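Local atomic coordinates of group II chitinase (PDB entry 6JAV), a protein that probably hydrolyses internal glycosidic linkages of chitin, as a family 18 endochitinase, this chain being its first catalytic domain. Residues 195-200 with 225-230. Residues are numbered along the deposited sequence; the frame is centred on the assembly and turned at random.
Sequences VMTYDY and FNANYT. With NAG (2-acetamido-2-deoxy-beta-D-glucopyranose), chain C.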
ATOM      1  N   VAL A 195      -6.112   4.275  -1.180  1.00  9.76           N
ATOM      2  CA  VAL A 195      -5.231   5.434  -1.231  1.00  8.67           C
ATOM      3  C   VAL A 195      -3.956   5.112  -0.451  1.00  9.59           C
ATOM      4  O   VAL A 195      -4.003   4.755   0.735  1.00 10.54           O
ATOM      5  CB  VAL A 195      -5.913   6.694  -0.691  1.00  9.93           C
ATOM      6  CG1 VAL A 195      -4.996   7.902  -0.915  1.00 12.66           C
ATOM      7  CG2 VAL A 195      -7.259   6.922  -1.403  1.00 11.13           C
ATOM      8  N   MET A 196      -2.810   5.235  -1.118  1.00  9.35           N
ATOM      9  CA  MET A 196      -1.529   4.861  -0.514  1.00 10.03           C
ATOM     10  C   MET A 196      -1.003   6.036   0.317  1.00  9.30           C
ATOM     11  O   MET A 196      -0.025   6.701  -0.050  1.00  9.67           O
ATOM     12  CB  MET A 196      -0.550   4.424  -1.588  1.00 11.59           C
ATOM     13  CG  MET A 196      -1.027   3.126  -2.219  1.00 10.13           C
ATOM     14  SD  MET A 196       0.165   2.411  -3.346  1.00 22.73           S
ATOM     15  CE  MET A 196      -0.198   3.473  -4.522  1.00  6.42           C
ATOM     16  N   THR A 197      -1.670   6.247   1.470  1.00  8.86           N
ATOM     17  CA  THR A 197      -1.375   7.333   2.422  1.00  8.61           C
ATOM     18  C   THR A 197      -0.120   7.012   3.229  1.00  9.81           C
ATOM     19  O   THR A 197      -0.135   6.941   4.472  1.00 11.27           O
ATOM     20  CB  THR A 197      -2.589   7.628   3.316  1.00  8.90           C
ATOM     21  OG1 THR A 197      -3.266   6.397   3.626  1.00 11.60           O
ATOM     22  CG2 THR A 197      -3.601   8.535   2.597  1.00 10.71           C
ATOM     23  N   TYR A 198       0.987   6.831   2.522  1.00  9.08           N
ATOM     24  CA  TYR A 198       2.280   6.552   3.122  1.00  9.88           C
ATOM     25  C   TYR A 198       3.345   6.855   2.084  1.00 10.56           C
ATOM     26  O   TYR A 198       3.053   7.220   0.941  1.00 10.64           O
ATOM     27  CB  TYR A 198       2.376   5.105   3.663  1.00 11.39           C
ATOM     28  CG  TYR A 198       1.841   4.020   2.731  1.00  8.07           C
ATOM     29  CD1 TYR A 198       2.506   3.684   1.572  1.00 10.88           C
ATOM     30  CD2 TYR A 198       0.653   3.353   3.028  1.00 10.29           C
ATOM     31  CE1 TYR A 198       2.000   2.682   0.719  1.00 11.99           C
ATOM     32  CE2 TYR A 198       0.153   2.348   2.184  1.00 10.79           C
ATOM     33  CZ  TYR A 198       0.834   2.030   1.053  1.00 12.03           C
ATOM     34  OH  TYR A 198       0.343   1.041   0.221  1.00 13.87           O
ATOM     35  N   ASP A 199       4.601   6.714   2.502  1.00 11.57           N
ATOM     36  CA  ASP A 199       5.749   7.146   1.696  1.00  9.95           C
ATOM     37  C   ASP A 199       5.679   8.636   1.358  1.00 11.56           C
ATOM     38  O   ASP A 199       6.167   9.058   0.307  1.00 12.61           O
ATOM     39  CB  ASP A 199       5.939   6.298   0.432  1.00 11.01           C
ATOM     40  CG  ASP A 199       6.359   4.883   0.747  1.00 14.15           C
ATOM     41  OD1 ASP A 199       6.755   4.609   1.907  1.00 13.61           O
ATOM     42  OD2 ASP A 199       6.253   4.032  -0.164  1.00 16.88           O
ATOM     43  N   TYR A 200       5.116   9.442   2.265  1.00 10.25           N
ATOM     44  CA  TYR A 200       5.163  10.887   2.058  1.00 11.35           C
ATOM     45  C   TYR A 200       6.578  11.413   2.181  1.00 12.99           C
ATOM     46  O   TYR A 200       6.897  12.456   1.599  1.00 14.20           O
ATOM     47  CB  TYR A 200       4.315  11.578   3.107  1.00 10.49           C
ATOM     48  CG  TYR A 200       2.827  11.469   2.894  1.00 11.48           C
ATOM     49  CD1 TYR A 200       2.156  12.313   1.997  1.00 10.78           C
ATOM     50  CD2 TYR A 200       2.079  10.534   3.608  1.00 10.85           C
ATOM     51  CE1 TYR A 200       0.796  12.230   1.832  1.00 11.26           C
ATOM     52  CE2 TYR A 200       0.706  10.448   3.460  1.00 10.59           C
ATOM     53  CZ  TYR A 200       0.062  11.303   2.564  1.00  9.59           C
ATOM     54  OH  TYR A 200      -1.298  11.191   2.445  1.00 10.56           O
ATOM     55  N   PHE A 225       1.217  17.149   2.273  1.00 14.33           N
ATOM     56  CA  PHE A 225       1.829  15.833   2.495  1.00 14.42           C
ATOM     57  C   PHE A 225       1.402  15.240   3.838  1.00  9.93           C
ATOM     58  O   PHE A 225       2.212  14.984   4.734  1.00 13.46           O
ATOM     59  CB  PHE A 225       3.348  15.924   2.368  1.00 15.95           C
ATOM     60  CG  PHE A 225       3.832  15.902   0.956  1.00 22.40           C
ATOM     61  CD1 PHE A 225       2.932  15.860  -0.101  1.00 31.85           C
ATOM     62  CD2 PHE A 225       5.187  15.898   0.673  1.00 31.82           C
ATOM     63  CE1 PHE A 225       3.379  15.839  -1.415  1.00 39.37           C
ATOM     64  CE2 PHE A 225       5.640  15.878  -0.636  1.00 34.93           C
ATOM     65  CZ  PHE A 225       4.742  15.851  -1.679  1.00 33.61           C
ATOM     66  N   ASN A 226       0.102  14.987   3.962  1.00 11.55           N
ATOM     67  CA  ASN A 226      -0.427  14.285   5.129  1.00 10.90           C
ATOM     68  C   ASN A 226      -1.725  13.596   4.737  1.00 10.76           C
ATOM     69  O   ASN A 226      -2.388  13.997   3.777  1.00 11.24           O
ATOM     70  CB  ASN A 226      -0.615  15.242   6.315  1.00 11.81           C
ATOM     71  CG  ASN A 226      -1.534  16.407   5.977  1.00 11.76           C
ATOM     72  OD1 ASN A 226      -2.757  16.295   6.071  1.00 13.26           O
ATOM     73  ND2 ASN A 226      -0.940  17.529   5.581  1.00 14.41           N
ATOM     74  N   ALA A 227      -2.078  12.547   5.493  1.00  9.85           N
ATOM     75  CA  ALA A 227      -3.214  11.708   5.114  1.00 11.68           C
ATOM     76  C   ALA A 227      -4.527  12.475   5.159  1.00 10.73           C
ATOM     77  O   ALA A 227      -5.413  12.252   4.330  1.00 10.96           O
ATOM     78  CB  ALA A 227      -3.285  10.482   6.022  1.00 11.73           C
ATOM     79  N   ASN A 228      -4.668  13.392   6.119  1.00 11.44           N
ATOM     80  CA  ASN A 228      -5.903  14.164   6.224  1.00 10.98           C
ATOM     81  C   ASN A 228      -6.150  14.993   4.963  1.00 11.12           C
ATOM     82  O   ASN A 228      -7.263  14.994   4.405  1.00 11.88           O
ATOM     83  CB  ASN A 228      -5.833  15.071   7.458  1.00 12.33           C
ATOM     84  CG  ASN A 228      -7.053  15.909   7.590  1.00 11.83           C
ATOM     85  OD1 ASN A 228      -8.156  15.404   7.624  1.00 14.43           O
ATOM     86  ND2 ASN A 228      -6.855  17.218   7.646  1.00 18.09           N
ATOM     87  N   TYR A 229      -5.117  15.683   4.473  1.00 10.92           N
ATOM     88  CA  TYR A 229      -5.277  16.430   3.227  1.00 11.20           C
ATOM     89  C   TYR A 229      -5.601  15.485   2.070  1.00 11.05           C
ATOM     90  O   TYR A 229      -6.527  15.727   1.285  1.00 11.45           O
ATOM     91  CB  TYR A 229      -4.010  17.231   2.902  1.00 12.48           C
ATOM     92  CG  TYR A 229      -4.190  18.036   1.637  1.00 13.60           C
ATOM     93  CD1 TYR A 229      -3.981  17.473   0.381  1.00 14.45           C
ATOM     94  CD2 TYR A 229      -4.623  19.351   1.706  1.00 15.07           C
ATOM     95  CE1 TYR A 229      -4.205  18.208  -0.784  1.00 17.20           C
ATOM     96  CE2 TYR A 229      -4.842  20.081   0.555  1.00 19.34           C
ATOM     97  CZ  TYR A 229      -4.622  19.502  -0.677  1.00 20.39           C
ATOM     98  OH  TYR A 229      -4.838  20.235  -1.837  1.00 26.24           O
ATOM     99  N   THR A 230      -4.826  14.406   1.944  1.00 10.60           N
ATOM    100  CA  THR A 230      -4.991  13.487   0.820  1.00 10.72           C
ATOM    101  C   THR A 230      -6.403  12.915   0.758  1.00  9.02           C
ATOM    102  O   THR A 230      -7.004  12.835  -0.321  1.00 10.26           O
ATOM    103  CB  THR A 230      -3.983  12.354   0.985  1.00  8.74           C
ATOM    104  OG1 THR A 230      -2.657  12.859   0.805  1.00 10.31           O
ATOM    105  CG2 THR A 230      -4.259  11.246  -0.031  1.00 10.73           C
TER
HETATM  106  C1  NAG C2102      -7.975  18.120   7.687  1.00 24.22           C
HETATM  107  C2  NAG C2102      -7.686  19.323   8.572  1.00 22.95           C
HETATM  108  C3  NAG C2102      -8.775  20.389   8.395  1.00 28.63           C
HETATM  109  C4  NAG C2102      -8.964  20.721   6.917  1.00 39.40           C
HETATM  110  C5  NAG C2102      -9.210  19.452   6.112  1.00 41.33           C
HETATM  111  C6  NAG C2102      -9.312  19.694   4.618  1.00 32.43           C
HETATM  112  C7  NAG C2102      -6.513  19.211  10.735  1.00 26.23           C
HETATM  113  C8  NAG C2102      -5.454  20.059  10.111  1.00 32.23           C
HETATM  114  N2  NAG C2102      -7.570  18.916   9.964  1.00 26.54           N
HETATM  115  O3  NAG C2102      -8.365  21.568   9.078  1.00 36.10           O
HETATM  116  O4  NAG C2102     -10.049  21.623   6.727  1.00 43.06           O
HETATM  117  O5  NAG C2102      -8.121  18.543   6.328  1.00 26.87           O
HETATM  118  O6  NAG C2102      -8.056  19.933   3.988  1.00 31.71           O
HETATM  119  O7  NAG C2102      -6.434  18.835  11.897  1.00 40.77           O
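Tyr200 lays one face of its ring over the backbone of Phe225 and Asn226 and pushes its hydroxyl up to Thr230. Asn226 CA sits 3.9 Å above the plane of the Tyr200 ring, nearer its border than its centre. Tyr200 CD1 packs 3.8 Å from Phe225 CB. At the far end, Tyr200 OH donates to Thr230 OG1 at 2.7 Å, and this oxygen lies at the ring edge, in its plane. Thr230 OG1 is also hydrogen-bonded to Pro172 O, so the buried hydroxyl is gripped twice. With its CG2 anti to the backbone N (chi1 -68° for OG1), Thr230 turns the methyl to the strand end. Thr230 CG2 lies 3.5 Å from Val195 CG1 and 3.8 Å from Thr197 CG2. Ala227 CB adds to this apolar patch, and Ile231 of the helix extends it. Thr197 OG1 bonds to Gly247 O instead. The packing is looser at Phe225, which is partly exposed; its ring CD2 is 4.0 Å from Tyr200 O. Asn226 N-caps the helix, OD1 accepting from Tyr229 N at 2.9 Å. Asn228 points away from 195-200 and carries the N-linked sugar, ND2 to NAG C1. Asp199 takes no part in the contact and touches the bound inhibitor. The contact joins the C-terminal end of strand 192-195 to the start of helix 227-236, two successive elements of the family 18 TIM barrel, beside its ligand pocket.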